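Local coordinates for protein cytochrome P450 RhF (Acinetobacter radioresistens, PDB 6RO8) that probably catalyses monooxygenation reactions as the heme domain, the N-terminal part, of a longer multidomain cytochrome P450 that also carries an iron-sulfur domain, at residues Ala196-Thr201 against Thr413-Thr418; Gln301-Ala306 against Phe394-Ser399; Pro172-Leu177 against Val182-Met187; Gln188-Phe193 against Trp221-Arg226. All coordinates share one frame; numbering follows the deposited sequence.

Contact 1: residues Ala196-Thr201 against Thr413-Thr418; sequences AHTVNT and TYLANT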
loop_
_atom_site.group_PDB
_atom_site.type_symbol
_atom_site.label_atom_id
_atom_site.label_comp_id
_atom_site.label_asym_id
_atom_site.label_seq_id
_atom_site.Cartn_x
_atom_site.Cartn_y
_atom_site.Cartn_z
ATOM N N ALA A 196 -2.939 -1.279 -13.854
ATOM C CA ALA A 196 -2.819 -2.609 -14.445
ATOM C C ALA A 196 -2.044 -3.533 -13.526
ATOM O O ALA A 196 -2.418 -4.696 -13.346
ATOM C CB ALA A 196 -2.156 -2.546 -15.820
ATOM N N HIS A 197 -0.990 -3.017 -12.892
ATOM C CA HIS A 197 -0.218 -3.864 -11.993
ATOM C C HIS A 197 -1.018 -4.265 -10.751
ATOM O O HIS A 197 -0.913 -5.409 -10.287
ATOM C CB HIS A 197 1.072 -3.165 -11.604
ATOM C CG HIS A 197 1.816 -3.870 -10.523
ATOM N ND1 HIS A 197 2.103 -3.279 -9.311
ATOM C CD2 HIS A 197 2.299 -5.133 -10.457
ATOM C CE1 HIS A 197 2.750 -4.146 -8.551
ATOM N NE2 HIS A 197 2.882 -5.275 -9.223
ATOM N N THR A 198 -1.830 -3.354 -10.195
ATOM C CA THR A 198 -2.514 -3.708 -8.951
ATOM C C THR A 198 -3.747 -4.571 -9.205
ATOM O O THR A 198 -3.951 -5.573 -8.510
ATOM C CB THR A 198 -2.901 -2.461 -8.150
ATOM O OG1 THR A 198 -3.986 -1.800 -8.801
ATOM C CG2 THR A 198 -1.712 -1.491 -7.992
ATOM N N VAL A 199 -4.577 -4.198 -10.183
ATOM C CA VAL A 199 -5.718 -5.032 -10.568
ATOM C C VAL A 199 -5.267 -6.435 -10.968
ATOM O O VAL A 199 -5.901 -7.436 -10.610
ATOM C CB VAL A 199 -6.494 -4.365 -11.714
ATOM C CG1 VAL A 199 -7.587 -5.293 -12.177
ATOM C CG2 VAL A 199 -7.028 -3.031 -11.269
ATOM N N ASN A 200 -4.201 -6.530 -11.758
ATOM C CA ASN A 200 -3.677 -7.841 -12.129
ATOM C C ASN A 200 -3.301 -8.654 -10.894
ATOM O O ASN A 200 -3.573 -9.861 -10.822
ATOM C CB ASN A 200 -2.458 -7.682 -13.038
ATOM C CG ASN A 200 -2.070 -8.972 -13.711
ATOM O OD1 ASN A 200 -2.894 -9.600 -14.374
ATOM N ND2 ASN A 200 -0.807 -9.380 -13.547
ATOM N N THR A 201 -2.661 -8.003 -9.911
ATOM C CA THR A 201 -2.084 -8.724 -8.779
ATOM C C THR A 201 -3.101 -8.970 -7.672
ATOM O O THR A 201 -3.233 -10.098 -7.180
ATOM C CB THR A 201 -0.902 -7.940 -8.230
ATOM O OG1 THR A 201 -0.007 -7.614 -9.299
ATOM C CG2 THR A 201 -0.167 -8.731 -7.148
ATOM N N THR A 413 -16.364 5.407 -4.101
ATOM C CA THR A 413 -16.116 4.141 -4.769
ATOM C C THR A 413 -14.678 3.699 -4.509
ATOM O O THR A 413 -13.789 4.530 -4.273
ATOM C CB THR A 413 -16.427 4.257 -6.279
ATOM O OG1 THR A 413 -15.459 5.087 -6.933
ATOM C CG2 THR A 413 -17.801 4.870 -6.478
ATOM N N TYR A 414 -14.461 2.381 -4.514
ATOM C CA TYR A 414 -13.147 1.795 -4.266
ATOM C C TYR A 414 -12.839 0.775 -5.343
ATOM O O TYR A 414 -13.668 -0.095 -5.641
ATOM C CB TYR A 414 -13.058 1.140 -2.872
ATOM C CG TYR A 414 -13.370 2.121 -1.767
ATOM C CD1 TYR A 414 -14.687 2.356 -1.379
ATOM C CD2 TYR A 414 -12.363 2.845 -1.145
ATOM C CE1 TYR A 414 -14.995 3.264 -0.397
ATOM C CE2 TYR A 414 -12.664 3.767 -0.153
ATOM C CZ TYR A 414 -13.986 3.975 0.216
ATOM O OH TYR A 414 -14.314 4.889 1.194
ATOM N N LEU A 415 -11.649 0.888 -5.926
ATOM C CA LEU A 415 -11.132 -0.153 -6.812
ATOM C C LEU A 415 -11.150 -1.503 -6.104
ATOM O O LEU A 415 -10.513 -1.684 -5.061
ATOM C CB LEU A 415 -9.708 0.191 -7.252
ATOM C CG LEU A 415 -9.200 -0.662 -8.415
ATOM C CD1 LEU A 415 -9.938 -0.309 -9.725
ATOM C CD2 LEU A 415 -7.688 -0.517 -8.559
ATOM N N ALA A 416 -11.896 -2.450 -6.659
ATOM C CA ALA A 416 -12.109 -3.717 -5.966
ATOM C C ALA A 416 -10.830 -4.540 -6.009
ATOM O O ALA A 416 -10.391 -4.972 -7.077
ATOM C CB ALA A 416 -13.274 -4.475 -6.584
ATOM N N ASN A 417 -10.215 -4.730 -4.847
ATOM C CA ASN A 417 -9.021 -5.548 -4.722
ATOM C C ASN A 417 -8.950 -5.973 -3.258
ATOM O O ASN A 417 -9.794 -5.593 -2.450
ATOM C CB ASN A 417 -7.777 -4.789 -5.213
ATOM C CG ASN A 417 -7.295 -3.744 -4.214
ATOM O OD1 ASN A 417 -6.329 -3.972 -3.470
ATOM N ND2 ASN A 417 -7.970 -2.610 -4.175
ATOM N N THR A 418 -7.956 -6.783 -2.920
ATOM C CA THR A 418 -7.904 -7.359 -1.581
ATOM C C THR A 418 -7.070 -6.564 -0.596
ATOM O O THR A 418 -7.310 -6.676 0.606
ATOM C CB THR A 418 -7.335 -8.791 -1.627
ATOM O OG1 THR A 418 -5.944 -8.739 -2.004
ATOM C CG2 THR A 418 -8.136 -9.647 -2.576
#

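Contact 2: residues Gln301-Ala306 against Phe394-Ser399; sequences QLIPGA and FIEELS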
loop_
_atom_site.group_PDB
_atom_site.type_symbol
_atom_site.label_atom_id
_atom_site.label_comp_id
_atom_site.label_asym_id
_atom_site.label_seq_id
_atom_site.Cartn_x
_atom_site.Cartn_y
_atom_site.Cartn_z
ATOM N N GLN A 301 0.594 21.036 15.341
ATOM C CA GLN A 301 1.401 20.079 16.103
ATOM C C GLN A 301 0.764 18.694 16.149
ATOM O O GLN A 301 1.476 17.689 16.188
ATOM C CB GLN A 301 1.604 20.510 17.562
ATOM C CG GLN A 301 1.927 21.923 17.816
ATOM C CD GLN A 301 0.686 22.717 18.052
ATOM O OE1 GLN A 301 -0.199 22.714 17.215
ATOM N NE2 GLN A 301 0.605 23.400 19.179
ATOM N N LEU A 302 -0.568 18.616 16.201
ATOM C CA LEU A 302 -1.236 17.322 16.307
ATOM C C LEU A 302 -1.206 16.513 15.017
ATOM O O LEU A 302 -1.571 15.333 15.038
ATOM C CB LEU A 302 -2.692 17.503 16.725
ATOM C CG LEU A 302 -2.961 18.223 18.036
ATOM C CD1 LEU A 302 -4.445 18.196 18.314
ATOM C CD2 LEU A 302 -2.193 17.498 19.104
ATOM N N ILE A 303 -0.797 17.105 13.902
ATOM C CA ILE A 303 -0.980 16.431 12.618
ATOM C C ILE A 303 -0.231 15.110 12.534
ATOM O O ILE A 303 -0.844 14.104 12.129
ATOM C CB ILE A 303 -0.630 17.406 11.465
ATOM C CG1 ILE A 303 -1.708 18.488 11.416
ATOM C CG2 ILE A 303 -0.512 16.631 10.139
ATOM C CD1 ILE A 303 -1.505 19.565 10.351
ATOM N N PRO A 304 1.054 15.005 12.899
ATOM C CA PRO A 304 1.720 13.682 12.810
ATOM C C PRO A 304 1.002 12.596 13.586
ATOM O O PRO A 304 0.751 11.519 13.026
ATOM C CB PRO A 304 3.123 13.954 13.368
ATOM C CG PRO A 304 3.339 15.436 13.135
ATOM C CD PRO A 304 1.988 16.072 13.327
ATOM N N GLY A 305 0.659 12.847 14.856
ATOM C CA GLY A 305 -0.083 11.865 15.634
ATOM C C GLY A 305 -1.441 11.563 15.040
ATOM O O GLY A 305 -1.925 10.428 15.118
ATOM N N ALA A 306 -2.065 12.565 14.413
ATOM C CA ALA A 306 -3.295 12.340 13.663
ATOM C C ALA A 306 -3.055 11.458 12.436
ATOM O O ALA A 306 -3.864 10.568 12.133
ATOM C CB ALA A 306 -3.891 13.681 13.249
ATOM N N PHE A 394 0.326 17.474 3.147
ATOM C CA PHE A 394 -1.014 17.627 2.578
ATOM C C PHE A 394 -1.955 18.249 3.592
ATOM O O PHE A 394 -2.561 19.296 3.340
ATOM C CB PHE A 394 -1.586 16.286 2.115
ATOM C CG PHE A 394 -1.041 15.810 0.814
ATOM C CD1 PHE A 394 -0.930 16.670 -0.267
ATOM C CD2 PHE A 394 -0.636 14.485 0.670
ATOM C CE1 PHE A 394 -0.423 16.209 -1.470
ATOM C CE2 PHE A 394 -0.130 14.028 -0.515
ATOM C CZ PHE A 394 -0.026 14.883 -1.589
ATOM N N ILE A 395 -2.052 17.631 4.766
ATOM C CA ILE A 395 -3.023 18.065 5.761
ATOM C C ILE A 395 -2.657 19.435 6.333
ATOM O O ILE A 395 -3.535 20.282 6.556
ATOM C CB ILE A 395 -3.140 16.999 6.860
ATOM C CG1 ILE A 395 -3.645 15.690 6.256
ATOM C CG2 ILE A 395 -4.044 17.492 7.976
ATOM C CD1 ILE A 395 -3.402 14.490 7.146
ATOM N N GLU A 396 -1.364 19.675 6.589
ATOM C CA GLU A 396 -0.946 20.982 7.077
ATOM C C GLU A 396 -1.347 22.065 6.090
ATOM O O GLU A 396 -1.993 23.051 6.466
ATOM C CB GLU A 396 0.566 21.013 7.332
ATOM C CG GLU A 396 1.036 22.165 8.257
ATOM C CD GLU A 396 1.219 23.487 7.511
ATOM O OE1 GLU A 396 1.308 23.410 6.268
ATOM O OE2 GLU A 396 1.268 24.589 8.151
ATOM N N GLU A 397 -0.992 21.883 4.811
ATOM C CA GLU A 397 -1.286 22.900 3.806
ATOM C C GLU A 397 -2.782 23.167 3.738
ATOM O O GLU A 397 -3.225 24.321 3.810
ATOM C CB GLU A 397 -0.746 22.477 2.437
ATOM C CG GLU A 397 -0.774 23.579 1.346
ATOM C CD GLU A 397 0.306 24.652 1.566
ATOM O OE1 GLU A 397 0.248 25.728 0.905
ATOM O OE2 GLU A 397 1.216 24.421 2.405
ATOM N N LEU A 398 -3.574 22.097 3.656
ATOM C CA LEU A 398 -5.019 22.234 3.507
ATOM C C LEU A 398 -5.665 22.852 4.741
ATOM O O LEU A 398 -6.509 23.743 4.621
ATOM C CB LEU A 398 -5.644 20.871 3.214
ATOM C CG LEU A 398 -5.479 20.388 1.776
ATOM C CD1 LEU A 398 -5.880 18.918 1.650
ATOM C CD2 LEU A 398 -6.287 21.263 0.850
ATOM N N SER A 399 -5.310 22.371 5.933
ATOM C CA SER A 399 -5.930 22.901 7.141
ATOM C C SER A 399 -5.449 24.305 7.454
ATOM O O SER A 399 -6.159 25.056 8.131
ATOM C CB SER A 399 -5.653 21.979 8.321
ATOM O OG SER A 399 -4.263 21.944 8.593
#

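Contact 3: residues Pro172-Leu177 against Val182-Met187; sequences PLMVAL and VPEDDM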
loop_
_atom_site.group_PDB
_atom_site.type_symbol
_atom_site.label_atom_id
_atom_site.label_comp_id
_atom_site.label_asym_id
_atom_site.label_seq_id
_atom_site.Cartn_x
_atom_site.Cartn_y
_atom_site.Cartn_z
ATOM N N PRO A 172 2.281 12.521 -5.002
ATOM C CA PRO A 172 3.054 11.341 -4.581
ATOM C C PRO A 172 3.773 10.683 -5.734
ATOM O O PRO A 172 4.921 10.248 -5.568
ATOM C CB PRO A 172 1.990 10.416 -3.974
ATOM C CG PRO A 172 0.911 11.322 -3.584
ATOM C CD PRO A 172 0.863 12.365 -4.649
ATOM N N LEU A 173 3.129 10.621 -6.908
ATOM C CA LEU A 173 3.787 10.103 -8.103
ATOM C C LEU A 173 5.056 10.891 -8.414
ATOM O O LEU A 173 6.142 10.314 -8.537
ATOM C CB LEU A 173 2.828 10.149 -9.288
ATOM C CG LEU A 173 3.462 9.687 -10.608
ATOM C CD1 LEU A 173 4.044 8.279 -10.452
ATOM C CD2 LEU A 173 2.470 9.723 -11.778
ATOM N N MET A 174 4.938 12.217 -8.525
ATOM C CA MET A 174 6.101 13.043 -8.826
ATOM C C MET A 174 7.199 12.878 -7.784
ATOM O O MET A 174 8.382 12.758 -8.126
ATOM C CB MET A 174 5.688 14.501 -8.908
ATOM C CG MET A 174 5.284 14.944 -10.265
ATOM S SD MET A 174 4.613 16.581 -10.025
ATOM C CE MET A 174 2.876 16.206 -9.806
ATOM N N VAL A 175 6.831 12.904 -6.507
ATOM C CA VAL A 175 7.810 12.698 -5.446
ATOM C C VAL A 175 8.533 11.367 -5.658
ATOM O O VAL A 175 9.775 11.294 -5.626
ATOM C CB VAL A 175 7.111 12.784 -4.075
ATOM C CG1 VAL A 175 8.029 12.352 -2.959
ATOM C CG2 VAL A 175 6.594 14.223 -3.844
ATOM N N ALA A 176 7.763 10.307 -5.950
ATOM C CA ALA A 176 8.349 8.983 -6.159
ATOM C C ALA A 176 9.374 8.996 -7.289
ATOM O O ALA A 176 10.536 8.611 -7.096
ATOM C CB ALA A 176 7.247 7.962 -6.445
ATOM N N LEU A 177 8.946 9.405 -8.487
ATOM C CA LEU A 177 9.872 9.544 -9.607
ATOM C C LEU A 177 11.135 10.268 -9.178
ATOM O O LEU A 177 12.245 9.831 -9.492
ATOM C CB LEU A 177 9.202 10.296 -10.752
ATOM C CG LEU A 177 7.980 9.591 -11.303
ATOM C CD1 LEU A 177 7.287 10.502 -12.299
ATOM C CD2 LEU A 177 8.446 8.333 -11.945
ATOM N N VAL A 182 14.132 8.440 -11.681
ATOM C CA VAL A 182 13.328 8.063 -12.842
ATOM C C VAL A 182 12.746 9.322 -13.473
ATOM O O VAL A 182 12.009 10.057 -12.804
ATOM C CB VAL A 182 12.216 7.076 -12.461
ATOM C CG1 VAL A 182 11.291 6.841 -13.640
ATOM C CG2 VAL A 182 12.821 5.759 -11.974
ATOM N N PRO A 183 13.012 9.584 -14.756
ATOM C CA PRO A 183 12.550 10.835 -15.380
ATOM C C PRO A 183 11.044 10.828 -15.598
ATOM O O PRO A 183 10.488 9.887 -16.169
ATOM C CB PRO A 183 13.299 10.868 -16.720
ATOM C CG PRO A 183 14.288 9.754 -16.671
ATOM C CD PRO A 183 13.769 8.747 -15.697
ATOM N N GLU A 184 10.390 11.887 -15.135
ATOM C CA GLU A 184 8.970 12.059 -15.388
ATOM C C GLU A 184 8.703 12.004 -16.881
ATOM O O GLU A 184 9.468 12.538 -17.680
ATOM C CB GLU A 184 8.495 13.399 -14.823
ATOM C CG GLU A 184 9.195 13.822 -13.534
ATOM C CD GLU A 184 8.862 15.244 -13.120
ATOM O OE1 GLU A 184 8.826 16.140 -14.000
ATOM O OE2 GLU A 184 8.631 15.458 -11.909
ATOM N N ASP A 185 7.630 11.327 -17.262
ATOM C CA ASP A 185 7.017 11.624 -18.548
ATOM C C ASP A 185 5.513 11.471 -18.399
ATOM O O ASP A 185 4.950 11.961 -17.417
ATOM C CB ASP A 185 7.570 10.753 -19.682
ATOM C CG ASP A 185 7.618 9.290 -19.342
ATOM O OD1 ASP A 185 7.417 8.943 -18.163
ATOM O OD2 ASP A 185 7.870 8.493 -20.269
ATOM N N ASP A 186 4.851 10.813 -19.353
ATOM C CA ASP A 186 3.393 10.742 -19.326
ATOM C C ASP A 186 2.913 10.185 -17.992
ATOM O O ASP A 186 3.152 9.020 -17.667
ATOM C CB ASP A 186 2.865 9.911 -20.493
ATOM C CG ASP A 186 1.419 10.247 -20.838
ATOM O OD1 ASP A 186 0.745 10.909 -20.017
ATOM O OD2 ASP A 186 0.952 9.835 -21.927
ATOM N N MET A 187 2.264 11.033 -17.198
ATOM C CA MET A 187 1.860 10.629 -15.864
ATOM C C MET A 187 0.527 9.914 -15.872
ATOM O O MET A 187 0.290 9.049 -15.021
ATOM C CB MET A 187 1.796 11.848 -14.957
ATOM C CG MET A 187 3.076 12.620 -14.984
ATOM S SD MET A 187 4.011 12.363 -13.483
ATOM C CE MET A 187 2.931 13.224 -12.340
#

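Contact 4: residues Gln188-Phe193 against Trp221-Arg226; sequences QELRKF and WEYSGR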
loop_
_atom_site.group_PDB
_atom_site.type_symbol
_atom_site.label_atom_id
_atom_site.label_comp_id
_atom_site.label_asym_id
_atom_site.label_seq_id
_atom_site.Cartn_x
_atom_site.Cartn_y
_atom_site.Cartn_z
ATOM N N GLN A 188 -0.358 10.263 -16.806
ATOM C CA GLN A 188 -1.554 9.454 -16.971
ATOM C C GLN A 188 -1.192 8.059 -17.465
ATOM O O GLN A 188 -1.847 7.077 -17.090
ATOM C CB GLN A 188 -2.543 10.148 -17.912
ATOM C CG GLN A 188 -3.403 11.236 -17.235
ATOM C CD GLN A 188 -4.274 10.711 -16.078
ATOM O OE1 GLN A 188 -4.576 9.513 -15.997
ATOM N NE2 GLN A 188 -4.681 11.614 -15.182
ATOM N N GLU A 189 -0.128 7.945 -18.265
ATOM C CA GLU A 189 0.338 6.631 -18.695
ATOM C C GLU A 189 0.981 5.874 -17.541
ATOM O O GLU A 189 0.732 4.676 -17.350
ATOM C CB GLU A 189 1.317 6.779 -19.854
ATOM C CG GLU A 189 1.357 5.584 -20.790
ATOM C CD GLU A 189 0.055 5.377 -21.561
ATOM O OE1 GLU A 189 -0.794 6.301 -21.588
ATOM O OE2 GLU A 189 -0.115 4.282 -22.145
ATOM N N LEU A 190 1.825 6.555 -16.764
ATOM C CA LEU A 190 2.360 5.942 -15.556
ATOM C C LEU A 190 1.238 5.507 -14.637
ATOM O O LEU A 190 1.317 4.448 -13.999
ATOM C CB LEU A 190 3.275 6.918 -14.832
ATOM C CG LEU A 190 4.705 6.865 -15.346
ATOM C CD1 LEU A 190 5.402 8.182 -15.079
ATOM C CD2 LEU A 190 5.411 5.730 -14.670
ATOM N N ARG A 191 0.176 6.312 -14.570
ATOM C CA ARG A 191 -0.936 5.979 -13.699
ATOM C C ARG A 191 -1.610 4.680 -14.133
ATOM O O ARG A 191 -1.829 3.784 -13.309
ATOM C CB ARG A 191 -1.932 7.126 -13.664
ATOM C CG ARG A 191 -2.838 7.051 -12.467
ATOM C CD ARG A 191 -4.107 7.810 -12.732
ATOM N NE ARG A 191 -4.929 7.923 -11.532
ATOM C CZ ARG A 191 -5.847 8.867 -11.345
ATOM N NH1 ARG A 191 -6.049 9.791 -12.281
ATOM N NH2 ARG A 191 -6.558 8.889 -10.224
ATOM N N LYS A 192 -1.937 4.540 -15.419
ATOM C CA LYS A 192 -2.660 3.326 -15.773
ATOM C C LYS A 192 -1.753 2.102 -15.699
ATOM O O LYS A 192 -2.230 1.001 -15.400
ATOM C CB LYS A 192 -3.348 3.466 -17.137
ATOM C CG LYS A 192 -2.491 3.876 -18.280
ATOM C CD LYS A 192 -3.342 4.051 -19.544
ATOM C CE LYS A 192 -4.408 5.135 -19.362
ATOM N NZ LYS A 192 -4.583 5.945 -20.614
ATOM N N PHE A 193 -0.449 2.281 -15.916
ATOM C CA PHE A 193 0.514 1.234 -15.582
ATOM C C PHE A 193 0.308 0.724 -14.156
ATOM O O PHE A 193 0.314 -0.492 -13.914
ATOM C CB PHE A 193 1.939 1.764 -15.742
ATOM C CG PHE A 193 2.516 1.568 -17.114
ATOM C CD1 PHE A 193 1.868 0.786 -18.052
ATOM C CD2 PHE A 193 3.713 2.173 -17.468
ATOM C CE1 PHE A 193 2.407 0.604 -19.316
ATOM C CE2 PHE A 193 4.255 1.990 -18.733
ATOM C CZ PHE A 193 3.598 1.207 -19.656
ATOM N N TRP A 221 6.247 -3.807 -17.888
ATOM C CA TRP A 221 7.530 -4.495 -17.819
ATOM C C TRP A 221 8.490 -3.969 -18.877
ATOM O O TRP A 221 9.650 -3.656 -18.583
ATOM C CB TRP A 221 7.326 -6.004 -17.991
ATOM C CG TRP A 221 8.590 -6.792 -17.854
ATOM C CD1 TRP A 221 9.349 -7.315 -18.862
ATOM C CD2 TRP A 221 9.250 -7.144 -16.634
ATOM N NE1 TRP A 221 10.440 -7.970 -18.343
ATOM C CE2 TRP A 221 10.403 -7.880 -16.977
ATOM C CE3 TRP A 221 8.976 -6.909 -15.287
ATOM C CZ2 TRP A 221 11.282 -8.379 -16.024
ATOM C CZ3 TRP A 221 9.852 -7.402 -14.338
ATOM C CH2 TRP A 221 10.992 -8.130 -14.712
ATOM N N GLU A 222 8.023 -3.873 -20.121
ATOM C CA GLU A 222 8.873 -3.377 -21.192
ATOM C C GLU A 222 9.329 -1.955 -20.922
ATOM O O GLU A 222 10.505 -1.629 -21.122
ATOM C CB GLU A 222 8.131 -3.449 -22.514
ATOM C CG GLU A 222 9.003 -3.213 -23.705
ATOM C CD GLU A 222 8.288 -3.575 -24.977
ATOM O OE1 GLU A 222 7.137 -3.118 -25.142
ATOM O OE2 GLU A 222 8.863 -4.319 -25.805
ATOM N N TYR A 223 8.414 -1.098 -20.465
ATOM C CA TYR A 223 8.771 0.282 -20.146
ATOM C C TYR A 223 9.909 0.342 -19.123
ATOM O O TYR A 223 10.926 1.009 -19.346
ATOM C CB TYR A 223 7.541 1.041 -19.631
ATOM C CG TYR A 223 7.848 2.470 -19.217
ATOM C CD1 TYR A 223 7.969 3.485 -20.168
ATOM C CD2 TYR A 223 8.022 2.803 -17.876
ATOM C CE1 TYR A 223 8.251 4.787 -19.798
ATOM C CE2 TYR A 223 8.310 4.113 -17.491
ATOM C CZ TYR A 223 8.424 5.096 -18.459
ATOM O OH TYR A 223 8.705 6.392 -18.102
ATOM N N SER A 224 9.745 -0.353 -17.986
ATOM C CA SER A 224 10.731 -0.413 -16.912
ATOM C C SER A 224 12.059 -0.912 -17.453
ATOM O O SER A 224 13.125 -0.457 -17.013
ATOM C CB SER A 224 10.206 -1.288 -15.760
ATOM O OG SER A 224 9.409 -2.348 -16.264
ATOM N N GLY A 225 12.013 -1.814 -18.433
ATOM C CA GLY A 225 13.243 -2.230 -19.078
ATOM C C GLY A 225 13.977 -1.086 -19.748
ATOM O O GLY A 225 15.156 -0.863 -19.479
ATOM N N ARG A 226 13.294 -0.371 -20.651
ATOM C CA ARG A 226 13.898 0.758 -21.351
ATOM C C ARG A 226 14.439 1.797 -20.358
ATOM O O ARG A 226 15.539 2.343 -20.540
ATOM C CB ARG A 226 12.864 1.377 -22.319
ATOM C CG ARG A 226 13.390 2.533 -23.215
ATOM C CD ARG A 226 12.274 3.470 -23.749
ATOM N NE ARG A 226 11.633 4.284 -22.710
ATOM C CZ ARG A 226 11.159 5.513 -22.891
ATOM N NH1 ARG A 226 11.306 6.119 -24.078
ATOM N NH2 ARG A 226 10.600 6.172 -21.871
#

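Contact 1: residues Ala196-Thr201 against Thr413-Thr418
Leu415 reaches helix 187-202 through one branch, its CD2 methyl, which meets Val199 and Thr198 together. The leucine and Val199 side chains lie at about a right angle to each other, with CD2 of Leu415 3.8 Å from CG2 of Val199, so two methyls meet where the chains cross. Toward Thr198 the approach is more slanting, and CD2 of Leu415 stands 3.9 Å from the hydroxyl oxygen OG1. This is van der Waals packing against a methyl; the hydroxyl's hydrogen bond is with the carbonyl of Val195 on its own helix. A first torsion of 72° sets this oxygen between the backbone N and the carbonyl carbon, within reach of the preceding turn. In the cytochrome P450 fold this is where the F helix passes the loop following strand 406-407, which leads on to Phe420, a residue of the pocket holding a bound histidine. The side chain of Thr198 lies about 7 Å from that ligand. Within the loop, Asn417 donates from ND2 to the carbonyl O of Leu415 at 2.8 Å, from above the carbonyl plane by 40°, while that oxygen lies close to the asparagine's amide plane. At the other end of the same amide, OD1 of Asn417 accepts from the backbone N of both Ser419 and Phe420.

Contact 2: residues Gln301-Ala306 against Phe394-Ser399
The carbonyl oxygen of Ile395 accepts twice from Ser399, and the side chains of both residues touch Ile303 of the other helix. The backbone N of Ser399 makes the helical bond at 2.8 Å, and its hydroxyl OG adds a second at 2.7 Å to the same O of Ile395; the two come from opposite faces of the carbonyl plane. With chi1 at 64° the serine hydroxyl is tucked against its own backbone, facing the turn before. Across from this turn, Ile303 extends its long branch with chi2 near 180°, and the terminal CD1 settles on the helix surface. It lies 3.6 Å from CA of Glu396 and also touches CG2 of Ile395 and OG of Ser399, so one methyl fits over three residues. In P450 terms helices 303-314 and 384-401 are K and L, and Ile296 of helix 290-298 also packs on Ile303 and Ser399. Glu396 offers only the root of its chain here; its carboxylate bends away to a salt bridge with Arg400. Between these two segments the contact is therefore apolar, its one nearby hydroxyl being spent within its own helix.

Contact 3: residues Pro172-Leu177 against Val182-Met187
Met187 folds its thioether over Leu173 and Leu177, joining the start of helix 187-202 to helix 170-179 across the short E-F connection of the P450 fold. This is the dense part of the contact. SD of Met187 lies 3.5 Å from CD2 of Leu173, the two side chains running past each other in opposite directions, and the same sulfur is 3.9 Å from CD1 of Leu177. Bends at both chi2 and chi3 turn the methionine back on itself and carry its methyl to Met174: CE of Met187 lies 3.6 Å from CG of Met174, the two side chains crossing at about a right angle. Farther along the helix, Leu177 is divided between two neighbours: CD2 rests 3.6 Å from CG1 of Val182, while CD1 faces the backbone of Glu184 and touches the first carbons of its side chain. Toward solvent the packing thins. Glu184 is exposed, its chain extended beyond CG, and its OE2 merely passes CG of Met174 at 3.8 Å. Asp186, just ahead of Met187, is the N-cap residue of helix 187-202. Where the first helix runs out, the backbone closes the turn: N of Val182 donates to O of Leu177 at 3.2 Å with an N-H...O angle of 160°, from a position tilted 19° out of the carbonyl plane.

Contact 4: residues Gln188-Phe193 against Trp221-Arg226
Phe193 lays one corner of its ring against the base of Tyr223, joining helices 187-202 and 207-233, the F and G helices of the P450 fold. Its CE2 is 3.5 Å from CB of Tyr223 and 3.7 Å from CG of the same residue, so the phenylalanine meets the point where the tyrosine ring springs from its chain. The two side chains cross at about a right angle. Their rings are turned 52° against each other with centroids 5.6 Å apart, an oblique pairing. With CG of Tyr223 opposite its backbone N (chi1 177°), the ring runs alongside helix 187-202, from Phe193 at its base to Leu190 and Asp185 farther out. Leu190, one turn before Phe193, supplies a second and lighter touch, its CD2 lying 4.4 Å from CE2 of the tyrosine.

More aromatic rings surround the pair: Phe193 stacks on Phe220, the residue just before this part of helix 207-233, and Trp221, pointing away from Phe193, stacks on His261 of helix 257-270. That last helix is part of the long central helix across which F and G pack in P450s, and its Met268 also touches Leu190. The contact is buried and carried by hydrocarbon and ring surfaces, with no hydrogen bond between the two segments. The polar end of the tyrosine looks to the loop before helix 187-202, where its OH makes a weak hydrogen bond with OD1 of Asp185.

Overall arrangement
Helix 187-202 unites three of the four contacts. Along the chain contact 3 comes first, leading into this helix; contact 4 uses its first half against helix 207-233, and contact 1 its second half against the loop after strand 406-407. Contacts 3 and 4 touch, their centres 11 Å apart; contacts 1 and 4 adjoin in sequence, 17 Å apart centre to centre. Contact 2 joins helices 303-314 and 384-401, its centre some 33 Å from that of contact 4, yet meets contact 3 where Phe394 packs on Pro172. The F helix is tied at its start, its side and its far half, the last close to the histidine pocket, while contact 2 belongs to the K and L helices.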